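Local coordinates for Serine/threonine-protein kinase Tel1 (Chaetomium thermophilum, PDB 6SKY) that probably phosphorylates serine and threonine residues in S/T-Q motifs to activate checkpoint signalling as a sensor of DNA damage, at residues 2288-2291 / 2292-2296; 2377-2380 / 2381-2385. One frame throughout, in Å; residues are numbered along the deposited sequence.

Interaction 1 of 2, residues 2288-2291 / 2292-2296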
ATOM      1  N   ALA A2288     -29.371 -14.942 -10.672  1.00 39.00           N
ATOM      2  CA  ALA A2288     -30.240 -13.795 -10.885  1.00 39.00           C
ATOM      3  C   ALA A2288     -30.104 -12.790  -9.756  1.00 39.00           C
ATOM      4  O   ALA A2288     -30.175 -11.581  -9.984  1.00 39.00           O
ATOM      5  CB  ALA A2288     -31.686 -14.251 -11.020  1.00 39.00           C
ATOM      6  N   GLY A2289     -29.924 -13.266  -8.529  1.00 35.92           N
ATOM      7  CA  GLY A2289     -29.711 -12.347  -7.428  1.00 35.92           C
ATOM      8  C   GLY A2289     -28.496 -11.472  -7.641  1.00 35.92           C
ATOM      9  O   GLY A2289     -28.549 -10.260  -7.430  1.00 35.92           O
ATOM     10  N   GLN A2290     -27.393 -12.070  -8.085  1.00 36.63           N
ATOM     11  CA  GLN A2290     -26.184 -11.297  -8.338  1.00 36.63           C
ATOM     12  C   GLN A2290     -26.391 -10.301  -9.469  1.00 36.63           C
ATOM     13  O   GLN A2290     -25.987  -9.139  -9.362  1.00 36.63           O
ATOM     14  CB  GLN A2290     -25.026 -12.239  -8.648  1.00 36.63           C
ATOM     15  CG  GLN A2290     -23.711 -11.554  -8.951  1.00 36.63           C
ATOM     16  CD  GLN A2290     -23.126 -10.837  -7.755  1.00 36.63           C
ATOM     17  OE1 GLN A2290     -23.532  -9.723  -7.422  1.00 36.63           O
ATOM     18  NE2 GLN A2290     -22.154 -11.465  -7.109  1.00 36.63           N
ATOM     19  N   VAL A2291     -27.047 -10.723 -10.549  1.00 30.47           N
ATOM     20  CA  VAL A2291     -27.276  -9.812 -11.670  1.00 30.47           C
ATOM     21  C   VAL A2291     -28.148  -8.633 -11.249  1.00 30.47           C
ATOM     22  O   VAL A2291     -27.858  -7.473 -11.577  1.00 30.47           O
ATOM     23  CB  VAL A2291     -27.892 -10.578 -12.852  1.00 30.47           C
ATOM     24  CG1 VAL A2291     -28.203  -9.647 -13.971  1.00 30.47           C
ATOM     25  CG2 VAL A2291     -26.951 -11.635 -13.321  1.00 30.47           C
ATOM     26  N   PHE A2292     -29.224  -8.905 -10.514  1.00 28.92           N
ATOM     27  CA  PHE A2292     -30.156  -7.851 -10.132  1.00 28.92           C
ATOM     28  C   PHE A2292     -29.538  -6.896  -9.128  1.00 28.92           C
ATOM     29  O   PHE A2292     -29.755  -5.685  -9.210  1.00 28.92           O
ATOM     30  CB  PHE A2292     -31.425  -8.459  -9.555  1.00 28.92           C
ATOM     31  CG  PHE A2292     -32.266  -9.165 -10.555  1.00 28.92           C
ATOM     32  CD1 PHE A2292     -32.441  -8.648 -11.807  1.00 28.92           C
ATOM     33  CD2 PHE A2292     -32.892 -10.346 -10.235  1.00 28.92           C
ATOM     34  CE1 PHE A2292     -33.216  -9.295 -12.722  1.00 28.92           C
ATOM     35  CE2 PHE A2292     -33.664 -10.991 -11.149  1.00 28.92           C
ATOM     36  CZ  PHE A2292     -33.827 -10.465 -12.391  1.00 28.92           C
ATOM     37  N   HIS A2293     -28.769  -7.408  -8.173  1.00 29.43           N
ATOM     38  CA  HIS A2293     -28.095  -6.514  -7.245  1.00 29.43           C
ATOM     39  C   HIS A2293     -27.065  -5.655  -7.957  1.00 29.43           C
ATOM     40  O   HIS A2293     -26.940  -4.461  -7.666  1.00 29.43           O
ATOM     41  CB  HIS A2293     -27.438  -7.314  -6.133  1.00 29.43           C
ATOM     42  CG  HIS A2293     -26.742  -6.468  -5.122  1.00 29.43           C
ATOM     43  ND1 HIS A2293     -27.418  -5.742  -4.170  1.00 29.43           N
ATOM     44  CD2 HIS A2293     -25.428  -6.225  -4.920  1.00 29.43           C
ATOM     45  CE1 HIS A2293     -26.550  -5.091  -3.419  1.00 29.43           C
ATOM     46  NE2 HIS A2293     -25.336  -5.363  -3.856  1.00 29.43           N
ATOM     47  N   GLN A2294     -26.314  -6.243  -8.886  1.00 27.85           N
ATOM     48  CA  GLN A2294     -25.384  -5.482  -9.709  1.00 27.85           C
ATOM     49  C   GLN A2294     -26.074  -4.306 -10.379  1.00 27.85           C
ATOM     50  O   GLN A2294     -25.620  -3.160 -10.288  1.00 27.85           O
ATOM     51  CB  GLN A2294     -24.789  -6.410 -10.762  1.00 27.85           C
ATOM     52  CG  GLN A2294     -23.545  -5.913 -11.417  1.00 27.85           C
ATOM     53  CD  GLN A2294     -22.406  -5.886 -10.464  1.00 27.85           C
ATOM     54  OE1 GLN A2294     -22.084  -6.892  -9.838  1.00 27.85           O
ATOM     55  NE2 GLN A2294     -21.792  -4.727 -10.319  1.00 27.85           N
ATOM     56  N   PHE A2295     -27.180  -4.579 -11.062  1.00 28.99           N
ATOM     57  CA  PHE A2295     -27.846  -3.529 -11.816  1.00 28.99           C
ATOM     58  C   PHE A2295     -28.454  -2.475 -10.899  1.00 28.99           C
ATOM     59  O   PHE A2295     -28.405  -1.279 -11.205  1.00 28.99           O
ATOM     60  CB  PHE A2295     -28.907  -4.142 -12.715  1.00 28.99           C
ATOM     61  CG  PHE A2295     -29.262  -3.294 -13.877  1.00 28.99           C
ATOM     62  CD1 PHE A2295     -28.486  -2.220 -14.222  1.00 28.99           C
ATOM     63  CD2 PHE A2295     -30.379  -3.558 -14.616  1.00 28.99           C
ATOM     64  CE1 PHE A2295     -28.817  -1.435 -15.287  1.00 28.99           C
ATOM     65  CE2 PHE A2295     -30.709  -2.774 -15.679  1.00 28.99           C
ATOM     66  CZ  PHE A2295     -29.931  -1.715 -16.014  1.00 28.99           C
ATOM     67  N   ALA A2296     -29.028  -2.890  -9.771  1.00 27.94           N
ATOM     68  CA  ALA A2296     -29.620  -1.927  -8.847  1.00 27.94           C
ATOM     69  C   ALA A2296     -28.568  -1.012  -8.244  1.00 27.94           C
ATOM     70  O   ALA A2296     -28.779   0.198  -8.142  1.00 27.94           O
ATOM     71  CB  ALA A2296     -30.374  -2.657  -7.748  1.00 27.94           C
TER

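Interaction 2 of 2, residues 2377-2380 / 2381-2385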
ATOM      1  N   CYS A2377     -33.722   1.260 -10.535  1.00 32.42           N
ATOM      2  CA  CYS A2377     -33.148   1.021  -9.217  1.00 32.42           C
ATOM      3  C   CYS A2377     -34.152   0.345  -8.297  1.00 32.42           C
ATOM      4  O   CYS A2377     -33.847  -0.674  -7.668  1.00 32.42           O
ATOM      5  CB  CYS A2377     -32.674   2.345  -8.624  1.00 32.42           C
ATOM      6  SG  CYS A2377     -31.697   2.213  -7.137  1.00 32.42           S
ATOM      7  N   ILE A2378     -35.362   0.894  -8.208  1.00 30.84           N
ATOM      8  CA  ILE A2378     -36.347   0.319  -7.297  1.00 30.84           C
ATOM      9  C   ILE A2378     -36.743  -1.079  -7.747  1.00 30.84           C
ATOM     10  O   ILE A2378     -36.813  -2.015  -6.935  1.00 30.84           O
ATOM     11  CB  ILE A2378     -37.566   1.246  -7.173  1.00 30.84           C
ATOM     12  CG1 ILE A2378     -37.258   2.380  -6.209  1.00 30.84           C
ATOM     13  CG2 ILE A2378     -38.762   0.489  -6.683  1.00 30.84           C
ATOM     14  CD1 ILE A2378     -38.384   3.323  -6.029  1.00 30.84           C
ATOM     15  N   GLU A2379     -36.987  -1.254  -9.046  1.00 31.17           N
ATOM     16  CA  GLU A2379     -37.411  -2.554  -9.542  1.00 31.17           C
ATOM     17  C   GLU A2379     -36.361  -3.621  -9.291  1.00 31.17           C
ATOM     18  O   GLU A2379     -36.691  -4.732  -8.871  1.00 31.17           O
ATOM     19  CB  GLU A2379     -37.725  -2.456 -11.025  1.00 31.17           C
ATOM     20  CG  GLU A2379     -37.832  -3.779 -11.711  1.00 31.17           C
ATOM     21  CD  GLU A2379     -38.088  -3.627 -13.185  1.00 31.17           C
ATOM     22  OE1 GLU A2379     -38.320  -2.488 -13.633  1.00 31.17           O
ATOM     23  OE2 GLU A2379     -38.056  -4.643 -13.902  1.00 31.17           O
ATOM     24  N   ASN A2380     -35.088  -3.307  -9.523  1.00 28.21           N
ATOM     25  CA  ASN A2380     -34.063  -4.323  -9.347  1.00 28.21           C
ATOM     26  C   ASN A2380     -33.734  -4.573  -7.885  1.00 28.21           C
ATOM     27  O   ASN A2380     -33.359  -5.690  -7.543  1.00 28.21           O
ATOM     28  CB  ASN A2380     -32.808  -3.944 -10.115  1.00 28.21           C
ATOM     29  CG  ASN A2380     -32.986  -4.053 -11.598  1.00 28.21           C
ATOM     30  OD1 ASN A2380     -33.301  -5.109 -12.121  1.00 28.21           O
ATOM     31  ND2 ASN A2380     -32.795  -2.954 -12.287  1.00 28.21           N
ATOM     32  N   TYR A2381     -33.884  -3.586  -7.002  1.00 27.04           N
ATOM     33  CA  TYR A2381     -33.777  -3.882  -5.575  1.00 27.04           C
ATOM     34  C   TYR A2381     -34.848  -4.871  -5.149  1.00 27.04           C
ATOM     35  O   TYR A2381     -34.570  -5.844  -4.439  1.00 27.04           O
ATOM     36  CB  TYR A2381     -33.886  -2.606  -4.750  1.00 27.04           C
ATOM     37  CG  TYR A2381     -32.571  -1.942  -4.488  1.00 27.04           C
ATOM     38  CD1 TYR A2381     -31.466  -2.680  -4.149  1.00 27.04           C
ATOM     39  CD2 TYR A2381     -32.430  -0.577  -4.599  1.00 27.04           C
ATOM     40  CE1 TYR A2381     -30.270  -2.082  -3.920  1.00 27.04           C
ATOM     41  CE2 TYR A2381     -31.235   0.025  -4.373  1.00 27.04           C
ATOM     42  CZ  TYR A2381     -30.158  -0.731  -4.033  1.00 27.04           C
ATOM     43  OH  TYR A2381     -28.951  -0.131  -3.804  1.00 27.04           O
ATOM     44  N   LEU A2382     -36.085  -4.647  -5.589  1.00 27.09           N
ATOM     45  CA  LEU A2382     -37.157  -5.554  -5.201  1.00 27.09           C
ATOM     46  C   LEU A2382     -36.969  -6.939  -5.802  1.00 27.09           C
ATOM     47  O   LEU A2382     -37.268  -7.942  -5.152  1.00 27.09           O
ATOM     48  CB  LEU A2382     -38.504  -4.975  -5.601  1.00 27.09           C
ATOM     49  CG  LEU A2382     -38.958  -3.844  -4.701  1.00 27.09           C
ATOM     50  CD1 LEU A2382     -40.278  -3.347  -5.172  1.00 27.09           C
ATOM     51  CD2 LEU A2382     -39.044  -4.327  -3.285  1.00 27.09           C
ATOM     52  N   LEU A2383     -36.485  -7.024  -7.040  1.00 26.77           N
ATOM     53  CA  LEU A2383     -36.243  -8.333  -7.633  1.00 26.77           C
ATOM     54  C   LEU A2383     -35.088  -9.048  -6.953  1.00 26.77           C
ATOM     55  O   LEU A2383     -35.114 -10.270  -6.805  1.00 26.77           O
ATOM     56  CB  LEU A2383     -35.972  -8.203  -9.123  1.00 26.77           C
ATOM     57  CG  LEU A2383     -37.151  -7.843 -10.011  1.00 26.77           C
ATOM     58  CD1 LEU A2383     -36.687  -7.702 -11.428  1.00 26.77           C
ATOM     59  CD2 LEU A2383     -38.211  -8.893  -9.919  1.00 26.77           C
ATOM     60  N   SER A2384     -34.063  -8.311  -6.538  1.00 27.37           N
ATOM     61  CA  SER A2384     -32.930  -8.934  -5.874  1.00 27.37           C
ATOM     62  C   SER A2384     -33.287  -9.433  -4.488  1.00 27.37           C
ATOM     63  O   SER A2384     -32.721 -10.430  -4.034  1.00 27.37           O
ATOM     64  CB  SER A2384     -31.781  -7.949  -5.781  1.00 27.37           C
ATOM     65  OG  SER A2384     -31.047  -8.167  -4.600  1.00 27.37           O
ATOM     66  N   LEU A2385     -34.190  -8.748  -3.786  1.00 29.47           N
ATOM     67  CA  LEU A2385     -34.617  -9.243  -2.482  1.00 29.47           C
ATOM     68  C   LEU A2385     -35.432 -10.517  -2.605  1.00 29.47           C
ATOM     69  O   LEU A2385     -35.369 -11.378  -1.726  1.00 29.47           O
ATOM     70  CB  LEU A2385     -35.431  -8.187  -1.751  1.00 29.47           C
ATOM     71  CG  LEU A2385     -34.654  -7.041  -1.134  1.00 29.47           C
ATOM     72  CD1 LEU A2385     -35.605  -5.988  -0.646  1.00 29.47           C
ATOM     73  CD2 LEU A2385     -33.820  -7.568  -0.009  1.00 29.47           C
TER

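Interaction 1 of 2, residues 2288-2291 / 2292-2296
Ala2288 and Phe2292 meet twice across one turn of α-helix, through the backbone and through their side chains. The amide of Phe2292 donates its N-H to Ala2288 O at 2.9 Å, while CB of Ala2288 packs against ring atom CE2 of Phe2292 at 3.8 Å. A chi1 of -70° sets CG of Phe2292 beside its backbone N and brings the ring back over the preceding turn, oblique to Ala2288 O. The next three rungs repeat the backbone pattern: His2293 N to Gly2289 O (3.0 Å), Gln2294 N to Gln2290 O (3.0 Å) and Phe2295 N to Val2291 O (3.0 Å). Ala2296 N continues the series onto Phe2292 O (2.9 Å). Every carbonyl from Ala2288 to Phe2292 thus accepts an i+4 amide, and this unbroken ladder identifies regular α-helix.

Matching bends, with chi2 near 67° in both, send the Gln2290 and Gln2294 chains the same way. Their amide planes are 41° apart; as modelled, the two OE1 atoms sit nearest each other, at 4.0 Å, and no hydrogen bond joins the amides. His2293 looks elsewhere for its polar partner: its ND1 is hydrogen-bonded to Asp2394 OD1, and its ring stacks on His2391.

Within the α-solenoid of the FAT region, helix 2286-2303 packs against three others: Ala2288, Val2291 and Phe2295 on helix 2264-2279, Val2291 and Gln2294 on helix 2245-2259, and Phe2292, Phe2295 and Ala2296 on helix 2348-2387.

Interaction 2 of 2, residues 2377-2380 / 2381-2385
Ser2384 N donates to Asn2380 O at 2.9 Å, with an N-H...O angle of 151°, one rung of the i to i+4 ladder that defines this α-helical turn in the FAT region. The rung before it, Leu2383 N to Glu2379 O, also measures 2.9 Å, and Leu2382 N to Ile2378 O and Tyr2381 N to Cys2377 O complete a run of four successive bonds. All four carbonyls from Cys2377 to Asn2380 are therefore satisfied by the backbone.

The carboxamide of Asn2380 bends back along its own helix, where ND2 makes a weak hydrogen bond to Leu2376 O. On another face, the Glu2379 and Leu2383 side chains leave the helix in the same direction, the glutamate running straight past CG. CD1 of Leu2383 lies along that chain, 4.1 Å from CG and 4.2 Å from OE2 of Glu2379, a van der Waals contact that the carboxylate shares. Ile2378 and Leu2382 meet more loosely, CG2 to CD1 at 4.4 Å; Ile2378 packs further on helix 2409-2418, and Leu2382 on Ile2419 and Val2422.

The aromatic of this turn is tied at its far end by a weak hydrogen bond from Tyr2381 OH to Asp2300 OD2. Nearer the backbone, Cys2377 forms a sulfur-aromatic contact with the same ring. A chi1 of -170° turns SG from the backbone N to the side of its own carbonyl carbon, which directs it along the helix toward the residue one turn on. SG is 4.6 Å from the centroid of the Tyr2381 ring, on a line 59° from the ring normal and so oblique to the ring; its nearest ring atom is CE2, at 3.6 Å.

How the interactions relate
From the N terminus, the chain passes interaction 1 in helix 2286-2303 before reaching interaction 2 in helix 2348-2387. Each closes just a helical turn between abutting segments, so the two follow in series and neither nest nor cross. Helix 2306-2328 and an unmodelled stretch, 2331-2346, separate their helices, yet the centres of the contacts come back to about 8 Å apart. Asn2380 supplies much of the junction: its ND2 is 3.4 Å from Phe2295 CD2 and its CB 3.6 Å from Ala2296 CB. Tyr2381 and Ser2384 of interaction 2 also touch Asp2394, the residue that holds His2293 of interaction 1, so helix 2394-2404 joins both.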